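Local atomic coordinates of cell division protein FtsZ 1 (Methanocaldococcus jannaschii, PDB entry 1W58), a protein that binds GTP, probably hydrolyses it, and probably polymerizes in a GTP-dependent manner into the contractile Z ring at the future division site. Residues I251-S256 and T330-L335; A285-M290 and E302-V307; E293-E298 and A321-N326. All coordinates share one frame; numbering follows the deposited sequence.

Interaction 1. Residues I251-S256 and T330-L335; sequences IGIGES and TVRVLL
The carboxylate of E255 and the guanidinium of R332 meet obliquely, their planes 55° apart. Their link is a long salt bridge, with OE1 of E255 3.7 Å from NE of R332. The two side chains leave a non-hydrogen-bonded antiparallel pair side by side and pointing the same way, so their aliphatic parts also touch: CG of R332 lies 4.0 Å from CB of E255. In R332 the chain runs extended and then bends at chi3 (-72°). M290 and L327 also contact the arginine.

Further along the same face, I253 and L334 cross obliquely, with CG1 of I253 4.2 Å from CD1 of L334. The other face carries S256, V331, V333 and L335, and at G252 and G254 the strand has no side chain there. Helix 261-270 packs on this face, touching S256, V331, V333 and L335, while OG of S256 bonds to OG of S258.

Six backbone hydrogen bonds join the strands, two in each of the pairs G252-L335, G254-V333 and S256-V331. The shortest, V333 N to G254 O, measures 2.7 Å. The strand directions differ by 166°, confirming the antiparallel sense. At the far end, I251 touches V188 and I190 of strand 186-191, which belongs to the six-stranded parallel sheet.

This pairing joins edge strand 249-256, outermost within the chain, to strand 331-337 in the mixed four-stranded sheet characteristic of the FtsZ C-terminal domain.

Interaction 2. Residues A285-M290 and E302-V307; sequences ALIHVM and EVVATV
I287 points its CB from the strand toward the helix segment E302-V307, and its two branches divide three valines between them. On one branch, CG2 of I287 lies 3.9 Å from CG1 of V303, the two side chains sliding past each other in opposite directions. The other branch runs through CG1, anti to the carbonyl carbon, and then extends fully (chi2 178°), which carries CD1 to the helix. There CD1 of I287 stands 3.8 Å from CG1 of V307, the side chains meeting tip to tip, and 4.0 Å from CA of V304. The V304 side chain flanks the same methyl, with its CG1 4.3 Å from CD1 of I287.

V289, two residues on and also directed at the helix, adds a looser contact: its CG2 is 4.5 Å from CG2 of V303. All four pairings are apolar. V303 and V307 lie one turn apart, which places both against the sheet, and they also touch V266 of helix 261-270. Within the helix, E302 O accepts from both T306 N and T306 OG1, which reach it from opposite faces of its carbonyl plane.

The axes of the segments A285-M290 and E302-V307 come within 9.6 Å and run at 148°, so the helix returns roughly against the strand. This is the first half of a beta-alpha-beta crossover, in which helix 297-308 leads from strand 285-291 to its parallel neighbour, strand 317-323.

Interaction 3. Residues E293-E298 and A321-N326; sequences EDLTLE and ATIDEN
L295 and I323 dominate the first shell. CD2 of L295 is 4.0 Å from CB of A321 and also approaches the strand backbone, 3.5 Å from O of T322. CB of L295 lies 4.2 Å from CD1 of I323. With CG of the leucine anti to the backbone N (chi1 -179°) and CD2 anti to CA, CD2 is the methyl that reaches the strand. I323 in turn spreads its branches over the backbone of E293: CG2 of I323 lies 3.9 Å from N of E293, and CG1 of I323 4.0 Å from CA of E293. The glutamate side chain sets out away from the strand, so the contact there is made mainly by main-chain atoms.

In the next shell A321 rests on V289, L295 on V331 and I323 on L231, adding apolar neighbours. T322, whose side chain leaves on the other face of the strand, bonds through OG1 to NE2 of H288, while its backbone pairs with V289 and G291. On the loop side, D294 turns away from the strand and forms a salt bridge from OD2 to NH1 of R261.

Beyond L295, T296 occupies the N-cap position of helix 297-308. The contact therefore packs the loop entering that helix against the end of strand 317-323, joining the strand-to-helix connection of the beta-alpha-beta unit to its second strand in the FtsZ C-terminal domain.

All three interactions lie on the same side of the chain's centre, inside the FtsZ C-terminal domain range. The centre of interaction 2 is 9 Å from that of interaction 1 and 13 Å from that of interaction 3; interactions 1 and 3 are also 13 Å apart. Strands 249-256, 331-337, 285-291 and 317-323 follow one another across a single sheet, so every contact reaches it. Interactions 2 and 3 are nested within the loop closed by interaction 1; their segments alternate along the chain (285-290, 293-298, 302-307, 321-326), and both use helix 297-308. Sequence-distant strands and the crossover helix are thus gathered into one compact unit.

Interaction 1. Residues I251-S256 and T330-L335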
ATOM      1  N   ILE A 251      14.735   8.351 -31.314  1.00 41.17           N
ATOM      2  CA  ILE A 251      16.162   8.440 -31.479  1.00 45.45           C
ATOM      3  C   ILE A 251      16.637   8.495 -32.917  1.00 50.19           C
ATOM      4  O   ILE A 251      15.846   8.430 -33.870  1.00 52.31           O
ATOM      5  CB  ILE A 251      16.906   7.306 -30.726  1.00 47.33           C
ATOM      6  CG1 ILE A 251      17.256   6.144 -31.660  1.00 46.89           C
ATOM      7  CG2 ILE A 251      16.078   6.861 -29.547  1.00 39.99           C
ATOM      8  CD1 ILE A 251      16.099   5.293 -32.041  1.00 51.03           C
ATOM      9  N   GLY A 252      17.947   8.664 -33.043  1.00 50.65           N
ATOM     10  CA  GLY A 252      18.603   8.738 -34.330  1.00 47.01           C
ATOM     11  C   GLY A 252      20.003   8.212 -34.104  1.00 48.99           C
ATOM     12  O   GLY A 252      20.626   8.538 -33.097  1.00 47.48           O
ATOM     13  N   ILE A 253      20.497   7.374 -35.006  1.00 50.35           N
ATOM     14  CA  ILE A 253      21.845   6.856 -34.853  1.00 54.38           C
ATOM     15  C   ILE A 253      22.623   7.073 -36.135  1.00 58.61           C
ATOM     16  O   ILE A 253      22.120   6.836 -37.230  1.00 58.24           O
ATOM     17  CB  ILE A 253      21.849   5.356 -34.505  1.00 55.86           C
ATOM     18  CG1 ILE A 253      21.100   5.130 -33.187  1.00 53.90           C
ATOM     19  CG2 ILE A 253      23.287   4.849 -34.386  1.00 52.49           C
ATOM     20  CD1 ILE A 253      21.098   3.687 -32.715  1.00 47.58           C
ATOM     21  N   GLY A 254      23.852   7.553 -35.982  1.00 63.66           N
ATOM     22  CA  GLY A 254      24.715   7.800 -37.118  1.00 67.12           C
ATOM     23  C   GLY A 254      26.160   7.575 -36.715  1.00 71.04           C
ATOM     24  O   GLY A 254      26.491   7.597 -35.524  1.00 72.93           O
ATOM     25  N   GLU A 255      27.029   7.336 -37.691  1.00 73.70           N
ATOM     26  CA  GLU A 255      28.441   7.129 -37.395  1.00 75.53           C
ATOM     27  C   GLU A 255      29.272   7.269 -38.657  1.00 75.46           C
ATOM     28  O   GLU A 255      28.840   6.897 -39.744  1.00 71.33           O
ATOM     29  CB  GLU A 255      28.668   5.757 -36.751  1.00 75.78           C
ATOM     30  CG  GLU A 255      28.600   4.576 -37.695  1.00 78.64           C
ATOM     31  CD  GLU A 255      28.565   3.249 -36.953  1.00 80.31           C
ATOM     32  OE1 GLU A 255      29.286   3.104 -35.943  1.00 80.00           O
ATOM     33  OE2 GLU A 255      27.818   2.345 -37.386  1.00 84.00           O
ATOM     34  N   SER A 256      30.465   7.827 -38.497  1.00 78.90           N
ATOM     35  CA  SER A 256      31.368   8.038 -39.616  1.00 82.82           C
ATOM     36  C   SER A 256      32.710   7.362 -39.393  1.00 85.16           C
ATOM     37  O   SER A 256      33.235   7.335 -38.277  1.00 83.81           O
ATOM     38  CB  SER A 256      31.578   9.535 -39.849  1.00 83.91           C
ATOM     39  OG  SER A 256      32.315   9.760 -41.037  1.00 83.40           O
ATOM     40  N   THR A 330      36.154   4.830 -35.610  1.00 91.28           N
ATOM     41  CA  THR A 330      34.851   5.421 -35.906  1.00 84.93           C
ATOM     42  C   THR A 330      34.275   6.199 -34.729  1.00 81.07           C
ATOM     43  O   THR A 330      34.574   5.901 -33.573  1.00 80.98           O
ATOM     44  CB  THR A 330      33.820   4.331 -36.283  1.00 83.98           C
ATOM     45  OG1 THR A 330      34.298   3.579 -37.405  1.00 85.59           O
ATOM     46  CG2 THR A 330      32.482   4.957 -36.640  1.00 81.80           C
ATOM     47  N   VAL A 331      33.472   7.214 -35.035  1.00 76.51           N
ATOM     48  CA  VAL A 331      32.786   7.979 -34.001  1.00 72.86           C
ATOM     49  C   VAL A 331      31.298   7.709 -34.218  1.00 70.09           C
ATOM     50  O   VAL A 331      30.777   7.880 -35.328  1.00 67.79           O
ATOM     51  CB  VAL A 331      33.039   9.516 -34.071  1.00 70.09           C
ATOM     52  CG1 VAL A 331      34.495   9.812 -33.794  1.00 71.17           C
ATOM     53  CG2 VAL A 331      32.603  10.069 -35.407  1.00 70.33           C
ATOM     54  N   ARG A 332      30.625   7.250 -33.170  1.00 67.23           N
ATOM     55  CA  ARG A 332      29.205   6.956 -33.267  1.00 63.10           C
ATOM     56  C   ARG A 332      28.444   8.029 -32.518  1.00 58.77           C
ATOM     57  O   ARG A 332      28.893   8.498 -31.476  1.00 55.06           O
ATOM     58  CB  ARG A 332      28.903   5.587 -32.670  1.00 64.83           C
ATOM     59  CG  ARG A 332      27.484   5.131 -32.930  1.00 72.48           C
ATOM     60  CD  ARG A 332      27.143   3.893 -32.123  1.00 76.96           C
ATOM     61  NE  ARG A 332      27.810   2.683 -32.593  1.00 80.82           N
ATOM     62  CZ  ARG A 332      28.567   1.906 -31.823  1.00 86.16           C
ATOM     63  NH1 ARG A 332      28.763   2.218 -30.544  1.00 86.67           N
ATOM     64  NH2 ARG A 332      29.106   0.798 -32.321  1.00 86.08           N
ATOM     65  N   VAL A 333      27.303   8.437 -33.058  1.00 57.77           N
ATOM     66  CA  VAL A 333      26.492   9.463 -32.409  1.00 56.62           C
ATOM     67  C   VAL A 333      25.072   8.971 -32.097  1.00 55.00           C
ATOM     68  O   VAL A 333      24.377   8.448 -32.980  1.00 52.10           O
ATOM     69  CB  VAL A 333      26.410  10.742 -33.283  1.00 56.31           C
ATOM     70  CG1 VAL A 333      25.441  11.741 -32.661  1.00 55.18           C
ATOM     71  CG2 VAL A 333      27.796  11.389 -33.392  1.00 58.84           C
ATOM     72  N   LEU A 334      24.661   9.128 -30.834  1.00 50.63           N
ATOM     73  CA  LEU A 334      23.326   8.733 -30.389  1.00 45.73           C
ATOM     74  C   LEU A 334      22.559   9.979 -30.034  1.00 41.63           C
ATOM     75  O   LEU A 334      22.990  10.753 -29.204  1.00 41.03           O
ATOM     76  CB  LEU A 334      23.396   7.829 -29.154  1.00 48.31           C
ATOM     77  CG  LEU A 334      22.074   7.470 -28.436  1.00 47.76           C
ATOM     78  CD1 LEU A 334      21.124   6.736 -29.357  1.00 44.11           C
ATOM     79  CD2 LEU A 334      22.377   6.588 -27.240  1.00 52.08           C
ATOM     80  N   LEU A 335      21.427  10.178 -30.682  1.00 41.42           N
ATOM     81  CA  LEU A 335      20.571  11.326 -30.425  1.00 45.25           C
ATOM     82  C   LEU A 335      19.221  10.895 -29.867  1.00 47.67           C
ATOM     83  O   LEU A 335      18.551  10.033 -30.456  1.00 46.16           O
ATOM     84  CB  LEU A 335      20.278  12.078 -31.714  1.00 49.60           C
ATOM     85  CG  LEU A 335      21.033  13.338 -32.081  1.00 56.57           C
ATOM     86  CD1 LEU A 335      22.530  13.142 -31.856  1.00 58.64           C
ATOM     87  CD2 LEU A 335      20.711  13.651 -33.538  1.00 53.57           C
TER

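Interaction 2. Residues A285-M290 and E302-V307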
ATOM      1  N   ALA A 285      17.109  17.365 -25.179  1.00 44.95           N
ATOM      2  CA  ALA A 285      17.719  16.384 -26.044  1.00 44.31           C
ATOM      3  C   ALA A 285      18.943  15.862 -25.327  1.00 47.51           C
ATOM      4  O   ALA A 285      19.538  16.584 -24.537  1.00 51.50           O
ATOM      5  CB  ALA A 285      18.123  17.026 -27.335  1.00 43.35           C
ATOM      6  N   LEU A 286      19.294  14.601 -25.566  1.00 47.21           N
ATOM      7  CA  LEU A 286      20.481  14.020 -24.960  1.00 46.35           C
ATOM      8  C   LEU A 286      21.335  13.597 -26.148  1.00 50.92           C
ATOM      9  O   LEU A 286      20.816  13.042 -27.126  1.00 49.84           O
ATOM     10  CB  LEU A 286      20.139  12.817 -24.066  1.00 43.11           C
ATOM     11  CG  LEU A 286      19.139  13.106 -22.919  1.00 43.94           C
ATOM     12  CD1 LEU A 286      17.718  12.790 -23.353  1.00 38.10           C
ATOM     13  CD2 LEU A 286      19.476  12.275 -21.727  1.00 38.95           C
ATOM     14  N   ILE A 287      22.632  13.899 -26.086  1.00 49.62           N
ATOM     15  CA  ILE A 287      23.533  13.552 -27.168  1.00 47.24           C
ATOM     16  C   ILE A 287      24.732  12.815 -26.605  1.00 48.39           C
ATOM     17  O   ILE A 287      25.351  13.269 -25.649  1.00 49.72           O
ATOM     18  CB  ILE A 287      24.013  14.816 -27.933  1.00 49.44           C
ATOM     19  CG1 ILE A 287      22.823  15.727 -28.240  1.00 46.52           C
ATOM     20  CG2 ILE A 287      24.618  14.416 -29.267  1.00 47.97           C
ATOM     21  CD1 ILE A 287      23.185  17.017 -28.935  1.00 47.47           C
ATOM     22  N   HIS A 288      25.035  11.657 -27.180  1.00 46.69           N
ATOM     23  CA  HIS A 288      26.169  10.874 -26.731  1.00 49.73           C
ATOM     24  C   HIS A 288      27.040  10.585 -27.929  1.00 53.12           C
ATOM     25  O   HIS A 288      26.635   9.852 -28.830  1.00 55.89           O
ATOM     26  CB  HIS A 288      25.731   9.546 -26.135  1.00 48.61           C
ATOM     27  CG  HIS A 288      26.848   8.780 -25.504  1.00 49.89           C
ATOM     28  ND1 HIS A 288      26.699   7.491 -25.038  1.00 47.43           N
ATOM     29  CD2 HIS A 288      28.121   9.142 -25.210  1.00 49.50           C
ATOM     30  CE1 HIS A 288      27.830   7.093 -24.478  1.00 48.60           C
ATOM     31  NE2 HIS A 288      28.710   8.076 -24.570  1.00 50.01           N
ATOM     32  N   VAL A 289      28.233  11.166 -27.939  1.00 55.58           N
ATOM     33  CA  VAL A 289      29.180  10.961 -29.028  1.00 55.89           C
ATOM     34  C   VAL A 289      30.215   9.952 -28.540  1.00 53.05           C
ATOM     35  O   VAL A 289      30.800  10.102 -27.477  1.00 50.55           O
ATOM     36  CB  VAL A 289      29.847  12.315 -29.457  1.00 57.15           C
ATOM     37  CG1 VAL A 289      30.484  12.981 -28.275  1.00 59.29           C
ATOM     38  CG2 VAL A 289      30.877  12.082 -30.531  1.00 58.97           C
ATOM     39  N   MET A 290      30.402   8.894 -29.309  1.00 57.06           N
ATOM     40  CA  MET A 290      31.352   7.848 -28.950  1.00 63.73           C
ATOM     41  C   MET A 290      32.403   7.703 -30.054  1.00 67.15           C
ATOM     42  O   MET A 290      32.133   7.974 -31.229  1.00 63.44           O
ATOM     43  CB  MET A 290      30.608   6.520 -28.757  1.00 63.85           C
ATOM     44  CG  MET A 290      29.499   6.577 -27.701  1.00 67.98           C
ATOM     45  SD  MET A 290      28.230   5.281 -27.885  1.00 64.43           S
ATOM     46  CE  MET A 290      27.065   6.095 -28.942  1.00 53.41           C
ATOM     47  N   GLU A 302      31.011  20.119 -32.239  1.00 64.52           N
ATOM     48  CA  GLU A 302      30.504  20.342 -33.592  1.00 63.70           C
ATOM     49  C   GLU A 302      29.176  19.586 -33.677  1.00 61.46           C
ATOM     50  O   GLU A 302      28.181  20.090 -34.219  1.00 56.68           O
ATOM     51  CB  GLU A 302      31.490  19.796 -34.641  1.00 65.98           C
ATOM     52  CG  GLU A 302      31.509  20.580 -35.966  1.00 70.62           C
ATOM     53  CD  GLU A 302      32.024  19.773 -37.177  1.00 71.98           C
ATOM     54  OE1 GLU A 302      32.973  18.961 -37.042  1.00 67.27           O
ATOM     55  OE2 GLU A 302      31.473  19.973 -38.281  1.00 73.66           O
ATOM     56  N   VAL A 303      29.176  18.371 -33.130  1.00 59.78           N
ATOM     57  CA  VAL A 303      27.981  17.530 -33.105  1.00 59.09           C
ATOM     58  C   VAL A 303      26.844  18.287 -32.397  1.00 58.11           C
ATOM     59  O   VAL A 303      25.765  18.516 -32.964  1.00 56.53           O
ATOM     60  CB  VAL A 303      28.256  16.216 -32.341  1.00 60.21           C
ATOM     61  CG1 VAL A 303      26.977  15.422 -32.181  1.00 60.61           C
ATOM     62  CG2 VAL A 303      29.302  15.390 -33.074  1.00 60.69           C
ATOM     63  N   VAL A 304      27.110  18.703 -31.164  1.00 55.01           N
ATOM     64  CA  VAL A 304      26.115  19.402 -30.381  1.00 55.11           C
ATOM     65  C   VAL A 304      25.519  20.622 -31.074  1.00 59.45           C
ATOM     66  O   VAL A 304      24.294  20.787 -31.099  1.00 62.71           O
ATOM     67  CB  VAL A 304      26.688  19.843 -29.032  1.00 53.22           C
ATOM     68  CG1 VAL A 304      25.599  20.489 -28.211  1.00 52.44           C
ATOM     69  CG2 VAL A 304      27.292  18.656 -28.297  1.00 49.12           C
ATOM     70  N   ALA A 305      26.372  21.469 -31.646  1.00 59.49           N
ATOM     71  CA  ALA A 305      25.904  22.692 -32.309  1.00 58.84           C
ATOM     72  C   ALA A 305      25.083  22.436 -33.567  1.00 56.64           C
ATOM     73  O   ALA A 305      24.146  23.186 -33.869  1.00 53.42           O
ATOM     74  CB  ALA A 305      27.094  23.603 -32.632  1.00 58.27           C
ATOM     75  N   THR A 306      25.439  21.383 -34.299  1.00 58.55           N
ATOM     76  CA  THR A 306      24.715  21.023 -35.518  1.00 61.19           C
ATOM     77  C   THR A 306      23.291  20.588 -35.132  1.00 64.12           C
ATOM     78  O   THR A 306      22.322  20.870 -35.847  1.00 62.83           O
ATOM     79  CB  THR A 306      25.407  19.855 -36.262  1.00 60.48           C
ATOM     80  OG1 THR A 306      26.798  20.150 -36.447  1.00 63.07           O
ATOM     81  CG2 THR A 306      24.762  19.633 -37.618  1.00 55.64           C
ATOM     82  N   VAL A 307      23.181  19.898 -33.994  1.00 64.56           N
ATOM     83  CA  VAL A 307      21.898  19.425 -33.485  1.00 63.29           C
ATOM     84  C   VAL A 307      21.190  20.587 -32.819  1.00 63.43           C
ATOM     85  O   VAL A 307      19.998  20.809 -33.010  1.00 63.51           O
ATOM     86  CB  VAL A 307      22.088  18.313 -32.416  1.00 65.34           C
ATOM     87  CG1 VAL A 307      20.745  17.984 -31.750  1.00 59.75           C
ATOM     88  CG2 VAL A 307      22.696  17.072 -33.050  1.00 61.90           C
TER

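Interaction 3. Residues E293-E298 and A321-N326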
ATOM      1  N   GLU A 293      40.309   6.492 -29.076  1.00 83.19           N
ATOM      2  CA  GLU A 293      41.202   7.290 -28.236  1.00 85.51           C
ATOM      3  C   GLU A 293      41.420   8.733 -28.712  1.00 84.60           C
ATOM      4  O   GLU A 293      41.642   9.638 -27.905  1.00 82.49           O
ATOM      5  CB  GLU A 293      42.553   6.585 -28.141  1.00 90.74           C
ATOM      6  CG  GLU A 293      43.423   7.033 -26.984  1.00 98.99           C
ATOM      7  CD  GLU A 293      42.959   6.458 -25.658  1.00104.39           C
ATOM      8  OE1 GLU A 293      42.756   5.224 -25.589  1.00104.90           O
ATOM      9  OE2 GLU A 293      42.809   7.237 -24.687  1.00107.70           O
ATOM     10  N   ASP A 294      41.351   8.937 -30.024  1.00 84.72           N
ATOM     11  CA  ASP A 294      41.566  10.250 -30.628  1.00 85.82           C
ATOM     12  C   ASP A 294      40.330  11.149 -30.671  1.00 86.01           C
ATOM     13  O   ASP A 294      40.288  12.120 -31.431  1.00 85.03           O
ATOM     14  CB  ASP A 294      42.099  10.074 -32.048  1.00 88.38           C
ATOM     15  CG  ASP A 294      41.208   9.184 -32.890  1.00 92.20           C
ATOM     16  OD1 ASP A 294      41.125   7.975 -32.589  1.00 93.81           O
ATOM     17  OD2 ASP A 294      40.580   9.690 -33.841  1.00 93.76           O
ATOM     18  N   LEU A 295      39.321  10.829 -29.872  1.00 85.21           N
ATOM     19  CA  LEU A 295      38.114  11.645 -29.855  1.00 82.64           C
ATOM     20  C   LEU A 295      38.455  12.955 -29.164  1.00 81.61           C
ATOM     21  O   LEU A 295      39.255  12.978 -28.229  1.00 81.41           O
ATOM     22  CB  LEU A 295      36.987  10.931 -29.100  1.00 81.16           C
ATOM     23  CG  LEU A 295      35.648  11.670 -29.019  1.00 78.10           C
ATOM     24  CD1 LEU A 295      35.098  11.888 -30.414  1.00 75.98           C
ATOM     25  CD2 LEU A 295      34.669  10.871 -28.179  1.00 78.01           C
ATOM     26  N   THR A 296      37.849  14.044 -29.616  1.00 80.16           N
ATOM     27  CA  THR A 296      38.114  15.340 -29.022  1.00 79.47           C
ATOM     28  C   THR A 296      36.848  16.119 -28.700  1.00 79.32           C
ATOM     29  O   THR A 296      35.844  16.000 -29.402  1.00 76.34           O
ATOM     30  CB  THR A 296      38.969  16.192 -29.957  1.00 81.07           C
ATOM     31  OG1 THR A 296      39.082  17.515 -29.417  1.00 85.76           O
ATOM     32  CG2 THR A 296      38.343  16.251 -31.341  1.00 74.99           C
ATOM     33  N   LEU A 297      36.909  16.924 -27.640  1.00 79.43           N
ATOM     34  CA  LEU A 297      35.771  17.744 -27.233  1.00 82.10           C
ATOM     35  C   LEU A 297      35.369  18.655 -28.377  1.00 83.76           C
ATOM     36  O   LEU A 297      34.274  19.224 -28.385  1.00 85.93           O
ATOM     37  CB  LEU A 297      36.120  18.609 -26.015  1.00 81.60           C
ATOM     38  CG  LEU A 297      36.229  17.956 -24.634  1.00 80.58           C
ATOM     39  CD1 LEU A 297      37.389  16.981 -24.598  1.00 80.42           C
ATOM     40  CD2 LEU A 297      36.414  19.038 -23.588  1.00 80.15           C
ATOM     41  N   GLU A 298      36.271  18.790 -29.344  1.00 85.20           N
ATOM     42  CA  GLU A 298      36.039  19.640 -30.504  1.00 84.71           C
ATOM     43  C   GLU A 298      34.994  19.018 -31.412  1.00 80.18           C
ATOM     44  O   GLU A 298      34.075  19.696 -31.864  1.00 79.22           O
ATOM     45  CB  GLU A 298      37.346  19.844 -31.284  1.00 90.53           C
ATOM     46  CG  GLU A 298      38.485  20.474 -30.482  1.00 97.46           C
ATOM     47  CD  GLU A 298      38.133  21.849 -29.934  1.00103.99           C
ATOM     48  OE1 GLU A 298      37.410  21.932 -28.914  1.00104.84           O
ATOM     49  OE2 GLU A 298      38.575  22.853 -30.535  1.00108.75           O
ATOM     50  N   ALA A 321      30.800  12.573 -23.994  1.00 53.64           N
ATOM     51  CA  ALA A 321      31.677  11.993 -25.009  1.00 55.15           C
ATOM     52  C   ALA A 321      32.537  10.918 -24.368  1.00 56.82           C
ATOM     53  O   ALA A 321      33.260  11.179 -23.407  1.00 53.52           O
ATOM     54  CB  ALA A 321      32.557  13.071 -25.619  1.00 53.79           C
ATOM     55  N   THR A 322      32.465   9.709 -24.911  1.00 59.42           N
ATOM     56  CA  THR A 322      33.218   8.597 -24.356  1.00 65.90           C
ATOM     57  C   THR A 322      34.066   7.869 -25.388  1.00 70.24           C
ATOM     58  O   THR A 322      33.750   7.859 -26.583  1.00 71.28           O
ATOM     59  CB  THR A 322      32.265   7.580 -23.691  1.00 66.20           C
ATOM     60  OG1 THR A 322      31.251   7.190 -24.633  1.00 63.47           O
ATOM     61  CG2 THR A 322      31.611   8.193 -22.452  1.00 64.76           C
ATOM     62  N   ILE A 323      35.143   7.255 -24.905  1.00 73.50           N
ATOM     63  CA  ILE A 323      36.062   6.511 -25.753  1.00 78.27           C
ATOM     64  C   ILE A 323      35.778   5.024 -25.637  1.00 81.30           C
ATOM     65  O   ILE A 323      35.709   4.477 -24.534  1.00 79.67           O
ATOM     66  CB  ILE A 323      37.550   6.766 -25.350  1.00 79.47           C
ATOM     67  CG1 ILE A 323      38.042   8.099 -25.932  1.00 78.08           C
ATOM     68  CG2 ILE A 323      38.432   5.606 -25.817  1.00 78.21           C
ATOM     69  CD1 ILE A 323      37.446   9.324 -25.274  1.00 79.33           C
ATOM     70  N   ASP A 324      35.630   4.375 -26.786  1.00 85.70           N
ATOM     71  CA  ASP A 324      35.359   2.947 -26.831  1.00 90.90           C
ATOM     72  C   ASP A 324      36.412   2.217 -27.663  1.00 93.84           C
ATOM     73  O   ASP A 324      36.504   2.420 -28.875  1.00 95.31           O
ATOM     74  CB  ASP A 324      33.963   2.704 -27.409  1.00 92.04           C
ATOM     75  CG  ASP A 324      33.642   1.232 -27.562  1.00 93.57           C
ATOM     76  OD1 ASP A 324      34.038   0.445 -26.676  1.00 93.63           O
ATOM     77  OD2 ASP A 324      32.986   0.867 -28.562  1.00 94.67           O
ATOM     78  N   GLU A 325      37.204   1.375 -27.003  1.00 96.66           N
ATOM     79  CA  GLU A 325      38.260   0.608 -27.669  1.00 99.76           C
ATOM     80  C   GLU A 325      37.807  -0.082 -28.953  1.00 99.01           C
ATOM     81  O   GLU A 325      38.424   0.062 -30.012  1.00 97.62           O
ATOM     82  CB  GLU A 325      38.819  -0.463 -26.724  1.00102.96           C
ATOM     83  CG  GLU A 325      39.546  -1.588 -27.471  1.00109.20           C
ATOM     84  CD  GLU A 325      40.137  -2.650 -26.558  1.00113.53           C
ATOM     85  OE1 GLU A 325      41.082  -2.330 -25.803  1.00116.00           O
ATOM     86  OE2 GLU A 325      39.656  -3.806 -26.601  1.00114.87           O
ATOM     87  N   ASN A 326      36.728  -0.843 -28.836  1.00 98.02           N
ATOM     88  CA  ASN A 326      36.178  -1.601 -29.944  1.00 98.47           C
ATOM     89  C   ASN A 326      35.782  -0.783 -31.168  1.00 98.86           C
ATOM     90  O   ASN A 326      35.531  -1.349 -32.231  1.00 98.92           O
ATOM     91  CB  ASN A 326      34.977  -2.399 -29.445  1.00 99.77           C
ATOM     92  CG  ASN A 326      35.310  -3.242 -28.228  1.00101.15           C
ATOM     93  OD1 ASN A 326      34.429  -3.849 -27.614  1.00 99.64           O
ATOM     94  ND2 ASN A 326      36.593  -3.284 -27.874  1.00101.61           N
TER